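PDB 4P27: venom allergen-like (VAL) 4 protein from Schistosoma mansoni, which binds lipid as a member of the SCP/TAPS (CAP) family of probably secreted proteins, although it lacks the prototypical CAP motifs. Local coordinates for residues Ala53-Tyr58 with Pro63-Ile68; Asp59-Asn64 with Ile74-Ala79; Lys96-Glu101 with Asn111-Val116; Cys125-Glu128 with Asn133-Ile136. One frame throughout, in Å; residues are numbered along the deposited sequence.

Interactions 1 and 2 have centres about 6 Å apart and share Pro-63 and Asn-64. Together they lay the loop between helix 43-54 and strand 75-81 beside both elements. Interaction 4 lies in the hairpin of strands 122-130 and 133-141. Its centre is about 12 Å from that of interaction 2, and strand 75-81 pairs with 133-141 in the same sheet. Interaction 3 falls between interactions 2 and 4 in the chain. Its centre is about 24 Å from that of interaction 1, beyond the middle of the molecule. Asn-77 ties it to interaction 2 through a probable hydrogen bond to Asn-111. The four contacts thus connect loop, sheet and helix of one CAP domain.

Interaction 1: residues Ala53-Tyr58 with Pro63-Ile68; sequences AKRCKY and PNDFII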
loop_
_atom_site.group_PDB
_atom_site.type_symbol
_atom_site.label_atom_id
_atom_site.label_comp_id
_atom_site.label_asym_id
_atom_site.label_seq_id
_atom_site.Cartn_x
_atom_site.Cartn_y
_atom_site.Cartn_z
ATOM N N ALA A 53 -3.167 3.078 14.662
ATOM C CA ALA A 53 -2.579 1.802 15.019
ATOM C C ALA A 53 -2.456 1.655 16.582
ATOM O O ALA A 53 -2.491 0.524 17.100
ATOM C CB ALA A 53 -1.195 1.653 14.428
ATOM N N LYS A 54 -2.308 2.787 17.301
ATOM C CA LYS A 54 -2.190 2.730 18.786
ATOM C C LYS A 54 -3.456 2.195 19.466
ATOM O O LYS A 54 -3.345 1.710 20.574
ATOM C CB LYS A 54 -1.901 4.111 19.443
ATOM C CG LYS A 54 -0.495 4.654 19.280
ATOM C CD LYS A 54 -0.413 6.030 19.940
ATOM C CE LYS A 54 0.812 6.788 19.466
ATOM N NZ LYS A 54 1.319 7.732 20.501
ATOM N N ARG A 55 -4.644 2.270 18.824
ATOM C CA ARG A 55 -5.816 1.606 19.360
ATOM C C ARG A 55 -5.743 0.122 19.370
ATOM O O ARG A 55 -6.536 -0.562 20.077
ATOM C CB ARG A 55 -7.123 2.065 18.659
ATOM C CG ARG A 55 -7.176 3.554 18.568
ATOM C CD ARG A 55 -8.542 4.025 18.037
ATOM N NE ARG A 55 -8.289 5.381 17.611
ATOM C CZ ARG A 55 -8.423 5.832 16.363
ATOM N NH1 ARG A 55 -8.890 5.044 15.378
ATOM N NH2 ARG A 55 -8.095 7.090 16.119
ATOM N N CYS A 56 -4.810 -0.414 18.615
ATOM C CA CYS A 56 -4.616 -1.857 18.546
ATOM C C CYS A 56 -5.843 -2.668 18.040
ATOM O O CYS A 56 -5.921 -3.922 18.284
ATOM C CB CYS A 56 -4.164 -2.381 19.933
ATOM S SG CYS A 56 -2.398 -2.093 20.143
ATOM N N LYS A 57 -6.773 -1.971 17.380
ATOM C CA LYS A 57 -7.954 -2.588 16.778
ATOM C C LYS A 57 -7.767 -2.741 15.237
ATOM O O LYS A 57 -7.611 -1.749 14.531
ATOM C CB LYS A 57 -9.127 -1.664 17.012
ATOM C CG LYS A 57 -9.604 -1.511 18.443
ATOM C CD LYS A 57 -10.920 -0.774 18.293
ATOM C CE LYS A 57 -10.998 0.292 19.333
ATOM N NZ LYS A 57 -12.401 0.780 19.310
ATOM N N TYR A 58 -7.776 -3.952 14.727
ATOM C CA TYR A 58 -7.634 -4.181 13.305
ATOM C C TYR A 58 -8.841 -3.674 12.416
ATOM O O TYR A 58 -8.710 -2.723 11.646
ATOM C CB TYR A 58 -7.365 -5.640 13.124
ATOM C CG TYR A 58 -7.064 -6.060 11.730
ATOM C CD1 TYR A 58 -5.820 -5.792 11.155
ATOM C CD2 TYR A 58 -8.033 -6.741 10.964
ATOM C CE1 TYR A 58 -5.505 -6.193 9.846
ATOM C CE2 TYR A 58 -7.741 -7.180 9.647
ATOM C CZ TYR A 58 -6.490 -6.888 9.097
ATOM O OH TYR A 58 -6.179 -7.354 7.869
ATOM N N PRO A 63 -14.956 5.561 9.595
ATOM C CA PRO A 63 -14.638 6.713 8.732
ATOM C C PRO A 63 -13.922 8.018 9.253
ATOM O O PRO A 63 -13.316 8.664 8.420
ATOM C CB PRO A 63 -15.965 6.950 7.994
ATOM C CG PRO A 63 -16.421 5.531 7.764
ATOM C CD PRO A 63 -16.205 4.909 9.131
ATOM N N ASN A 64 -13.906 8.371 10.549
ATOM C CA ASN A 64 -12.902 9.336 11.113
ATOM C C ASN A 64 -11.406 8.991 10.715
ATOM O O ASN A 64 -10.550 9.852 10.612
ATOM C CB ASN A 64 -13.045 9.438 12.679
ATOM C CG ASN A 64 -12.426 10.747 13.297
ATOM O OD1 ASN A 64 -12.907 11.300 14.334
ATOM N ND2 ASN A 64 -11.370 11.250 12.667
ATOM N N ASP A 65 -11.078 7.718 10.523
ATOM C CA ASP A 65 -9.673 7.392 10.237
ATOM C C ASP A 65 -9.277 7.756 8.823
ATOM O O ASP A 65 -8.091 7.760 8.501
ATOM C CB ASP A 65 -9.495 5.907 10.477
ATOM C CG ASP A 65 -9.427 5.615 11.988
ATOM O OD1 ASP A 65 -9.001 6.520 12.755
ATOM O OD2 ASP A 65 -9.786 4.522 12.365
ATOM N N PHE A 66 -10.291 8.020 7.992
ATOM C CA PHE A 66 -10.110 8.461 6.594
ATOM C C PHE A 66 -10.225 9.964 6.342
ATOM O O PHE A 66 -10.124 10.441 5.181
ATOM C CB PHE A 66 -11.082 7.687 5.683
ATOM C CG PHE A 66 -10.821 6.223 5.666
ATOM C CD1 PHE A 66 -11.341 5.398 6.681
ATOM C CD2 PHE A 66 -10.009 5.652 4.659
ATOM C CE1 PHE A 66 -11.071 4.021 6.684
ATOM C CE2 PHE A 66 -9.772 4.273 4.641
ATOM C CZ PHE A 66 -10.288 3.462 5.669
ATOM N N ILE A 67 -10.349 10.740 7.408
ATOM C CA ILE A 67 -10.422 12.188 7.214
ATOM C C ILE A 67 -9.107 12.760 7.679
ATOM O O ILE A 67 -8.842 12.713 8.858
ATOM C CB ILE A 67 -11.621 12.815 8.006
ATOM C CG1 ILE A 67 -12.916 12.078 7.580
ATOM C CG2 ILE A 67 -11.633 14.321 7.685
ATOM C CD1 ILE A 67 -14.216 12.291 8.421
ATOM N N ILE A 68 -8.251 13.235 6.773
ATOM C CA ILE A 68 -6.906 13.586 7.155
ATOM C C ILE A 68 -6.628 14.877 6.403
ATOM O O ILE A 68 -6.726 14.913 5.127
ATOM C CB ILE A 68 -5.833 12.446 6.782
ATOM C CG1 ILE A 68 -6.215 11.089 7.460
ATOM C CG2 ILE A 68 -4.413 12.865 7.254
ATOM C CD1 ILE A 68 -5.323 9.902 7.041
#
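Arg-55 and Asp-65 make the whole of this contact, each with about the same area buried by the other segment. The NH1 of Arg-55 gives a hydrogen bond of 3.0 Å to OD1 of Asp-65, with an N-H...O angle of 167°. It is part of a salt bridge. OD1 accepts through its syn lone pair and lies in the plane of the guanidinium. The same NH1 reaches Asp-65 OD2 at 3.2 Å, but this second bond is bent and weak. Guanidinium and carboxylate planes are only 7° apart, so the acid meets the edge of the arginine almost flat. NH1 thus faces both oxygens, with OD1 the main acceptor. The arginine chain runs extended from CG to NE (chi2 -173°), which carries the guanidinium across to the acid. Asp-65 OD2 has a further weak bond from Ser-60 OG. The Asp-65 side chain also rests on Gln-52 of helix 43-54. Next to Arg-55, Cys-56 has positive phi and forms a disulfide with Cys-130. The arrangement is a partly buried salt bridge, with an exposed arginine and a buried acid. It joins the C-terminal region of helix 43-54 to the 3-10 turn 63-66 in the following loop of the CAP fold.

Interaction 2: residues Asp59-Asn64 with Ile74-Ala79; sequences DSNDPN and IGQNLA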
loop_
_atom_site.group_PDB
_atom_site.type_symbol
_atom_site.label_atom_id
_atom_site.label_comp_id
_atom_site.label_asym_id
_atom_site.label_seq_id
_atom_site.Cartn_x
_atom_site.Cartn_y
_atom_site.Cartn_z
ATOM N N ASP A 59 -9.995 -4.290 12.550
ATOM C CA ASP A 59 -11.303 -3.674 12.195
ATOM C C ASP A 59 -11.600 -2.467 13.093
ATOM O O ASP A 59 -11.603 -2.561 14.311
ATOM C CB ASP A 59 -12.425 -4.745 12.325
ATOM C CG ASP A 59 -12.491 -5.376 13.759
ATOM O OD1 ASP A 59 -13.212 -4.813 14.615
ATOM O OD2 ASP A 59 -11.805 -6.402 14.050
ATOM N N SER A 60 -11.834 -1.304 12.542
ATOM C CA SER A 60 -12.138 -0.221 13.462
ATOM C C SER A 60 -12.992 0.824 12.795
ATOM O O SER A 60 -14.162 0.984 13.159
ATOM C CB SER A 60 -10.864 0.393 14.057
ATOM O OG SER A 60 -10.133 1.157 13.105
ATOM N N ASN A 61 -12.388 1.551 11.850
ATOM C CA ASN A 61 -12.893 1.704 10.480
ATOM C C ASN A 61 -14.369 2.010 10.386
ATOM O O ASN A 61 -15.041 1.534 9.471
ATOM C CB ASN A 61 -12.493 0.512 9.616
ATOM C CG ASN A 61 -11.005 0.322 9.621
ATOM O OD1 ASN A 61 -10.260 1.227 9.170
ATOM N ND2 ASN A 61 -10.544 -0.796 10.225
ATOM N N ASP A 62 -14.880 2.792 11.342
ATOM C CA ASP A 62 -14.447 4.192 11.597
ATOM C C ASP A 62 -13.981 5.008 10.363
ATOM O O ASP A 62 -12.760 5.161 10.119
ATOM C CB ASP A 62 -13.435 4.293 12.783
ATOM C CG ASP A 62 -13.537 5.604 13.502
ATOM O OD1 ASP A 62 -14.238 6.494 12.984
ATOM O OD2 ASP A 62 -12.890 5.789 14.542
ATOM N N PRO A 63 -14.956 5.561 9.595
ATOM C CA PRO A 63 -14.638 6.713 8.732
ATOM C C PRO A 63 -13.922 8.018 9.253
ATOM O O PRO A 63 -13.316 8.664 8.420
ATOM C CB PRO A 63 -15.965 6.950 7.994
ATOM C CG PRO A 63 -16.421 5.531 7.764
ATOM C CD PRO A 63 -16.205 4.909 9.131
ATOM N N ASN A 64 -13.906 8.371 10.549
ATOM C CA ASN A 64 -12.902 9.336 11.113
ATOM C C ASN A 64 -11.406 8.991 10.715
ATOM O O ASN A 64 -10.550 9.852 10.612
ATOM C CB ASN A 64 -13.045 9.438 12.679
ATOM C CG ASN A 64 -12.426 10.747 13.297
ATOM O OD1 ASN A 64 -12.907 11.300 14.334
ATOM N ND2 ASN A 64 -11.370 11.250 12.667
ATOM N N ILE A 74 -8.451 9.093 0.703
ATOM C CA ILE A 74 -7.397 8.428 1.456
ATOM C C ILE A 74 -7.618 6.929 1.183
ATOM O O ILE A 74 -8.740 6.454 1.316
ATOM C CB ILE A 74 -7.546 8.716 2.987
ATOM C CG1 ILE A 74 -7.162 10.187 3.315
ATOM C CG2 ILE A 74 -6.697 7.720 3.822
ATOM C CD1 ILE A 74 -5.660 10.510 3.087
ATOM N N GLY A 75 -6.570 6.185 0.821
ATOM C CA GLY A 75 -6.675 4.738 0.845
ATOM C C GLY A 75 -5.933 4.235 2.079
ATOM O O GLY A 75 -5.149 4.949 2.653
ATOM N N GLN A 76 -6.083 2.952 2.405
ATOM C CA GLN A 76 -5.472 2.410 3.626
ATOM C C GLN A 76 -5.188 0.924 3.424
ATOM O O GLN A 76 -5.994 0.204 2.847
ATOM C CB GLN A 76 -6.381 2.656 4.811
ATOM C CG GLN A 76 -5.733 2.327 6.157
ATOM C CD GLN A 76 -6.630 2.803 7.303
ATOM O OE1 GLN A 76 -7.541 2.087 7.649
ATOM N NE2 GLN A 76 -6.472 4.046 7.756
ATOM N N ASN A 77 -4.027 0.485 3.853
ATOM C CA ASN A 77 -3.742 -0.953 3.924
ATOM C C ASN A 77 -3.489 -1.237 5.418
ATOM O O ASN A 77 -2.836 -0.435 6.129
ATOM C CB ASN A 77 -2.407 -1.242 3.189
ATOM C CG ASN A 77 -2.581 -1.380 1.687
ATOM O OD1 ASN A 77 -3.697 -1.387 1.204
ATOM N ND2 ASN A 77 -1.487 -1.447 0.928
ATOM N N LEU A 78 -3.982 -2.378 5.884
ATOM C CA LEU A 78 -3.814 -2.790 7.290
ATOM C C LEU A 78 -3.135 -4.167 7.365
ATOM O O LEU A 78 -3.262 -5.043 6.423
ATOM C CB LEU A 78 -5.186 -2.921 7.960
ATOM C CG LEU A 78 -6.125 -1.730 8.045
ATOM C CD1 LEU A 78 -7.506 -2.161 8.616
ATOM C CD2 LEU A 78 -5.547 -0.613 8.886
ATOM N N ALA A 79 -2.347 -4.396 8.427
ATOM C CA ALA A 79 -1.727 -5.730 8.568
ATOM C C ALA A 79 -1.687 -6.077 10.069
ATOM O O ALA A 79 -1.570 -5.185 10.921
ATOM C CB ALA A 79 -0.360 -5.808 7.938
#
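The loop 59-64 meets strand 75-81 through Asn-61, which faces Gln-76 and Leu-78. Just before it, Ser-60 packs on Gln-52. Asn-61 itself has a left-handed backbone (phi 46°), and its CB points toward the strand. Its amide arrives beside that of Gln-76, with the two planes 63° apart. The modelled OD1 of Asn-61 is 3.2 Å from Gln-76 OE1. The residue is poorly ordered and its amide is probably turned over, so the identity of the approaching atom is doubtful. At the other end of the same amide, the atom modelled as ND2 of Asn-61 lies 3.7 Å from the CD1 branch of Leu-78. Leucine and asparagine come from opposite directions to meet there. Asp-62 turns back on its own loop: its OD1 takes a weak hydrogen bond of 3.1 Å from Asn-64 N, in the pattern of an Asx turn, as the 3-10 segment begins. Gln-76 is fixed from other sides, its NE2 bonded to Asn-139 OD1 and its OE1 to Gln-52 NE2. The strand thus presents a held amide and a methyl group to a poorly ordered loop. With the Asn-61 amide turned over, its nitrogen would face Gln-76 OE1, possibly as a second donor to it.

Interaction 3: residues Lys96-Glu101 with Asn111-Val116; sequences KNYNFE and NYKQMV
Tyr-98 lays one face of its ring against the aliphatic chain of Lys-113. The CG of Lys-113 stands 4.3 Å from the centroid of the Tyr-98 ring and 12° off its normal, a CH-pi contact. Further along the side chain, CD of Lys-113 comes within 3.7 Å of CE1 of Tyr-98. The lysine is bent at chi3 (76°), which carries its outer carbons across the ring toward the phenol end. There its NZ bonds to Asp-147 O and to Asn-103 OD1, and the same Asn-103 oxygen bonds to Tyr-98 OH, so one amide oxygen holds the ends of both side chains. The opposite face of the Tyr-98 ring has the backbone N of Phe-100 above it, toward the rim. The contact joins strand 98-99 to helix 110-115 inside the CAP domain, whose core is an alpha-beta-alpha sandwich. The helix in turn reaches strand 75-81 of the main sheet, where Asn-77 bonds to Asn-111 O. A second tyrosine completes the contact. CD2 of Tyr-98 touches CE2 of Tyr-112 at 4.1 Å and lies near the plane of the Tyr-112 ring, at its edge. The two side chains cross at about a right angle. At Tyr-112 the ring is thrown away from the backbone N (chi1 169°), toward the strand. CG2 of Val-116, one helical turn on, lies over a face of that ring. Pro-149 packs on Tyr-98 from a loop.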
loop_
_atom_site.group_PDB
_atom_site.type_symbol
_atom_site.label_atom_id
_atom_site.label_comp_id
_atom_site.label_asym_id
_atom_site.label_seq_id
_atom_site.Cartn_x
_atom_site.Cartn_y
_atom_site.Cartn_z
ATOM N N LYS A 96 -0.568 -12.529 -6.727
ATOM C CA LYS A 96 -0.957 -13.859 -7.215
ATOM C C LYS A 96 -2.451 -13.985 -7.457
ATOM O O LYS A 96 -2.851 -14.888 -8.139
ATOM C CB LYS A 96 -0.518 -14.922 -6.252
ATOM C CG LYS A 96 0.987 -14.997 -6.235
ATOM C CD LYS A 96 1.545 -15.651 -4.991
ATOM C CE LYS A 96 2.937 -16.069 -5.403
ATOM N NZ LYS A 96 3.856 -16.207 -4.261
ATOM N N ASN A 97 -3.264 -13.087 -6.899
ATOM C CA ASN A 97 -4.684 -13.220 -6.964
ATOM C C ASN A 97 -5.225 -12.296 -7.987
ATOM O O ASN A 97 -6.435 -12.275 -8.194
ATOM C CB ASN A 97 -5.328 -12.861 -5.628
ATOM C CG ASN A 97 -4.780 -13.673 -4.458
ATOM O OD1 ASN A 97 -4.427 -14.833 -4.602
ATOM N ND2 ASN A 97 -4.714 -13.058 -3.292
ATOM N N TYR A 98 -4.377 -11.462 -8.590
ATOM C CA TYR A 98 -4.930 -10.329 -9.382
ATOM C C TYR A 98 -4.802 -10.583 -10.872
ATOM O O TYR A 98 -3.782 -10.976 -11.295
ATOM C CB TYR A 98 -4.259 -9.003 -9.005
ATOM C CG TYR A 98 -4.827 -7.857 -9.765
ATOM C CD1 TYR A 98 -6.215 -7.514 -9.656
ATOM C CD2 TYR A 98 -4.045 -7.116 -10.619
ATOM C CE1 TYR A 98 -6.745 -6.468 -10.329
ATOM C CE2 TYR A 98 -4.582 -6.030 -11.318
ATOM C CZ TYR A 98 -5.931 -5.729 -11.163
ATOM O OH TYR A 98 -6.471 -4.709 -11.881
ATOM N N ASN A 99 -5.877 -10.433 -11.646
ATOM C CA ASN A 99 -5.821 -10.435 -13.084
ATOM C C ASN A 99 -6.030 -9.091 -13.635
ATOM O O ASN A 99 -7.155 -8.606 -13.713
ATOM C CB ASN A 99 -6.896 -11.386 -13.696
ATOM C CG ASN A 99 -6.878 -11.449 -15.255
ATOM O OD1 ASN A 99 -6.426 -10.567 -15.953
ATOM N ND2 ASN A 99 -7.516 -12.444 -15.773
ATOM N N PHE A 100 -4.950 -8.516 -14.171
ATOM C CA PHE A 100 -5.016 -7.166 -14.671
ATOM C C PHE A 100 -5.962 -7.049 -15.892
ATOM O O PHE A 100 -6.759 -6.076 -16.032
ATOM C CB PHE A 100 -3.563 -6.788 -14.993
ATOM C CG PHE A 100 -3.380 -5.393 -15.460
ATOM C CD1 PHE A 100 -3.749 -5.017 -16.775
ATOM C CD2 PHE A 100 -2.850 -4.430 -14.603
ATOM C CE1 PHE A 100 -3.596 -3.714 -17.200
ATOM C CE2 PHE A 100 -2.745 -3.116 -15.039
ATOM C CZ PHE A 100 -3.068 -2.774 -16.337
ATOM N N GLU A 101 -5.824 -7.983 -16.837
ATOM C CA GLU A 101 -6.652 -7.898 -18.126
ATOM C C GLU A 101 -8.155 -7.801 -17.837
ATOM O O GLU A 101 -8.859 -6.830 -18.257
ATOM C CB GLU A 101 -6.441 -9.163 -18.926
ATOM C CG GLU A 101 -5.127 -9.209 -19.602
ATOM C CD GLU A 101 -5.092 -10.294 -20.683
ATOM O OE1 GLU A 101 -6.023 -10.362 -21.506
ATOM O OE2 GLU A 101 -4.140 -11.099 -20.708
ATOM N N ASN A 111 -4.663 -4.799 -1.024
ATOM C CA ASN A 111 -3.399 -4.239 -0.525
ATOM C C ASN A 111 -2.403 -4.099 -1.678
ATOM O O ASN A 111 -1.793 -3.086 -1.828
ATOM C CB ASN A 111 -2.842 -5.194 0.562
ATOM C CG ASN A 111 -3.784 -5.275 1.752
ATOM O OD1 ASN A 111 -4.196 -4.251 2.259
ATOM N ND2 ASN A 111 -4.218 -6.485 2.120
ATOM N N TYR A 112 -2.203 -5.162 -2.475
ATOM C CA TYR A 112 -1.352 -5.084 -3.670
ATOM C C TYR A 112 -1.737 -3.948 -4.634
ATOM O O TYR A 112 -0.892 -3.105 -5.049
ATOM C CB TYR A 112 -1.347 -6.463 -4.400
ATOM C CG TYR A 112 -0.694 -6.317 -5.760
ATOM C CD1 TYR A 112 0.666 -6.104 -5.869
ATOM C CD2 TYR A 112 -1.480 -6.266 -6.931
ATOM C CE1 TYR A 112 1.259 -5.913 -7.130
ATOM C CE2 TYR A 112 -0.897 -6.100 -8.190
ATOM C CZ TYR A 112 0.470 -5.891 -8.259
ATOM O OH TYR A 112 1.091 -5.684 -9.442
ATOM N N LYS A 113 -3.040 -3.847 -4.993
ATOM C CA LYS A 113 -3.461 -2.810 -5.904
ATOM C C LYS A 113 -3.181 -1.383 -5.408
ATOM O O LYS A 113 -2.775 -0.531 -6.186
ATOM C CB LYS A 113 -4.978 -2.915 -6.301
ATOM C CG LYS A 113 -5.352 -4.157 -7.120
ATOM C CD LYS A 113 -6.879 -4.175 -7.395
ATOM C CE LYS A 113 -7.250 -3.165 -8.480
ATOM N NZ LYS A 113 -8.729 -3.323 -8.833
ATOM N N GLN A 114 -3.406 -1.144 -4.126
ATOM C CA GLN A 114 -3.108 0.131 -3.543
ATOM C C GLN A 114 -1.584 0.404 -3.596
ATOM O O GLN A 114 -1.189 1.554 -3.816
ATOM C CB GLN A 114 -3.576 0.173 -2.078
ATOM C CG GLN A 114 -3.225 1.495 -1.413
ATOM C CD GLN A 114 -3.985 2.700 -2.083
ATOM O OE1 GLN A 114 -5.128 2.971 -1.727
ATOM N NE2 GLN A 114 -3.325 3.446 -2.968
ATOM N N MET A 115 -0.752 -0.634 -3.363
ATOM C CA MET A 115 0.724 -0.398 -3.396
ATOM C C MET A 115 1.201 -0.010 -4.780
ATOM O O MET A 115 2.117 0.745 -4.884
ATOM C CB MET A 115 1.518 -1.652 -2.965
ATOM C CG MET A 115 1.375 -1.942 -1.429
ATOM S SD MET A 115 2.329 -3.447 -1.012
ATOM C CE MET A 115 3.927 -2.812 -1.114
ATOM N N VAL A 116 0.570 -0.499 -5.851
ATOM C CA VAL A 116 1.026 -0.152 -7.202
ATOM C C VAL A 116 0.110 0.871 -7.907
ATOM O O VAL A 116 0.186 1.042 -9.102
ATOM C CB VAL A 116 1.224 -1.389 -8.116
ATOM C CG1 VAL A 116 2.394 -2.278 -7.617
ATOM C CG2 VAL A 116 -0.076 -2.202 -8.330
#

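Interaction 4: residues Cys125-Glu128 with Asn133-Ile136; sequences CGYE and NYLI
Glu-128 and Leu-135 form an antiparallel hydrogen-bonded pair in the hairpin of strands 122-130 and 133-141. Glu-128 N donates to Leu-135 O at 3.0 Å, and Leu-135 N donates to Glu-128 O at 3.0 Å. Two CA-H...O contacts flank this pair. One runs from Tyr-127 CA to Leu-135 O and the other from Tyr-134 CA to Glu-128 O, both at 3.2 Å. Tyr-127 and Ile-136 form the adjacent non-hydrogen-bonded pair.

The aromatic contact is a diagonal one. Tyr-127 and Tyr-134 lie side by side and point the same way, but their rings are turned 84° apart. The edge of Tyr-127 is directed at the face of Tyr-134 in an offset edge-to-face pair with centroids 5.2 Å apart. Their closest atoms are CD1 of Tyr-127 and CD1 of Tyr-134, at 3.4 Å. Tyr-127 holds its CG between the backbone N and the carbonyl carbon (chi1 63°), which stands the ring up next to its neighbour.

Apolar packing also joins the strands. CB of Tyr-127 meets CG1 of Ile-136 at 3.8 Å, and Ile-84 of helix 84-93 touches both residues.

A covalent link adds to these: Cys-125 is joined to Cys-138 by a disulfide across the same two strands. Backbone bonds set the register, the disulfide locks it, and the edge-to-face tyrosine pair adds apolar contact on the face that carries Tyr-127 and Ile-136.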
loop_
_atom_site.group_PDB
_atom_site.type_symbol
_atom_site.label_atom_id
_atom_site.label_comp_id
_atom_site.label_asym_id
_atom_site.label_seq_id
_atom_site.Cartn_x
_atom_site.Cartn_y
_atom_site.Cartn_z
ATOM N N CYS A 125 2.789 5.822 7.183
ATOM C CA CYS A 125 2.525 4.587 7.837
ATOM C C CYS A 125 2.902 4.724 9.309
ATOM O O CYS A 125 3.807 5.514 9.671
ATOM C CB CYS A 125 3.382 3.460 7.186
ATOM S SG CYS A 125 2.936 3.271 5.408
ATOM N N GLY A 126 2.245 3.906 10.135
ATOM C CA GLY A 126 2.282 4.007 11.574
ATOM C C GLY A 126 2.019 2.577 12.018
ATOM O O GLY A 126 1.245 1.799 11.357
ATOM N N TYR A 127 2.664 2.181 13.112
ATOM C CA TYR A 127 2.428 0.828 13.614
ATOM C C TYR A 127 2.570 0.737 15.139
ATOM O O TYR A 127 3.180 1.601 15.719
ATOM C CB TYR A 127 3.294 -0.168 12.927
ATOM C CG TYR A 127 4.747 0.027 13.133
ATOM C CD1 TYR A 127 5.447 -0.589 14.254
ATOM C CD2 TYR A 127 5.485 0.830 12.234
ATOM C CE1 TYR A 127 6.856 -0.402 14.418
ATOM C CE2 TYR A 127 6.851 1.041 12.398
ATOM C CZ TYR A 127 7.551 0.446 13.483
ATOM O OH TYR A 127 8.911 0.715 13.502
ATOM N N GLU A 128 1.980 -0.260 15.785
ATOM C CA GLU A 128 2.070 -0.285 17.224
ATOM C C GLU A 128 2.170 -1.716 17.571
ATOM O O GLU A 128 1.553 -2.581 16.921
ATOM C CB GLU A 128 0.834 0.393 17.866
ATOM C CG GLU A 128 0.676 0.220 19.370
ATOM C CD GLU A 128 1.421 1.328 20.109
ATOM O OE1 GLU A 128 2.395 1.811 19.536
ATOM O OE2 GLU A 128 1.041 1.718 21.246
ATOM N N ASN A 133 1.747 -9.339 18.110
ATOM C CA ASN A 133 1.800 -8.713 16.768
ATOM C C ASN A 133 1.810 -7.174 16.734
ATOM O O ASN A 133 1.467 -6.485 17.744
ATOM C CB ASN A 133 0.633 -9.283 15.965
ATOM C CG ASN A 133 0.857 -10.763 15.641
ATOM O OD1 ASN A 133 1.927 -11.302 15.879
ATOM N ND2 ASN A 133 -0.118 -11.388 15.062
ATOM N N TYR A 134 2.169 -6.650 15.550
ATOM C CA TYR A 134 2.005 -5.231 15.213
ATOM C C TYR A 134 0.613 -5.154 14.586
ATOM O O TYR A 134 0.217 -6.052 13.872
ATOM C CB TYR A 134 3.059 -4.878 14.164
ATOM C CG TYR A 134 4.450 -4.719 14.744
ATOM C CD1 TYR A 134 4.749 -3.621 15.556
ATOM C CD2 TYR A 134 5.442 -5.669 14.509
ATOM C CE1 TYR A 134 6.013 -3.468 16.085
ATOM C CE2 TYR A 134 6.721 -5.501 15.011
ATOM C CZ TYR A 134 6.985 -4.445 15.809
ATOM O OH TYR A 134 8.229 -4.271 16.341
ATOM N N LEU A 135 -0.109 -4.083 14.894
ATOM C CA LEU A 135 -1.065 -3.464 13.998
ATOM C C LEU A 135 -0.287 -2.426 13.137
ATOM O O LEU A 135 0.258 -1.475 13.666
ATOM C CB LEU A 135 -2.148 -2.793 14.816
ATOM C CG LEU A 135 -3.263 -2.169 13.917
ATOM C CD1 LEU A 135 -3.825 -3.149 12.884
ATOM C CD2 LEU A 135 -4.384 -1.807 14.826
ATOM N N ILE A 136 -0.149 -2.703 11.839
ATOM C CA ILE A 136 0.428 -1.748 10.870
ATOM C C ILE A 136 -0.675 -1.090 9.982
ATOM O O ILE A 136 -1.551 -1.818 9.459
ATOM C CB ILE A 136 1.375 -2.499 9.979
ATOM C CG1 ILE A 136 2.404 -3.229 10.867
ATOM C CG2 ILE A 136 2.015 -1.551 8.946
ATOM C CD1 ILE A 136 2.999 -4.423 10.158
#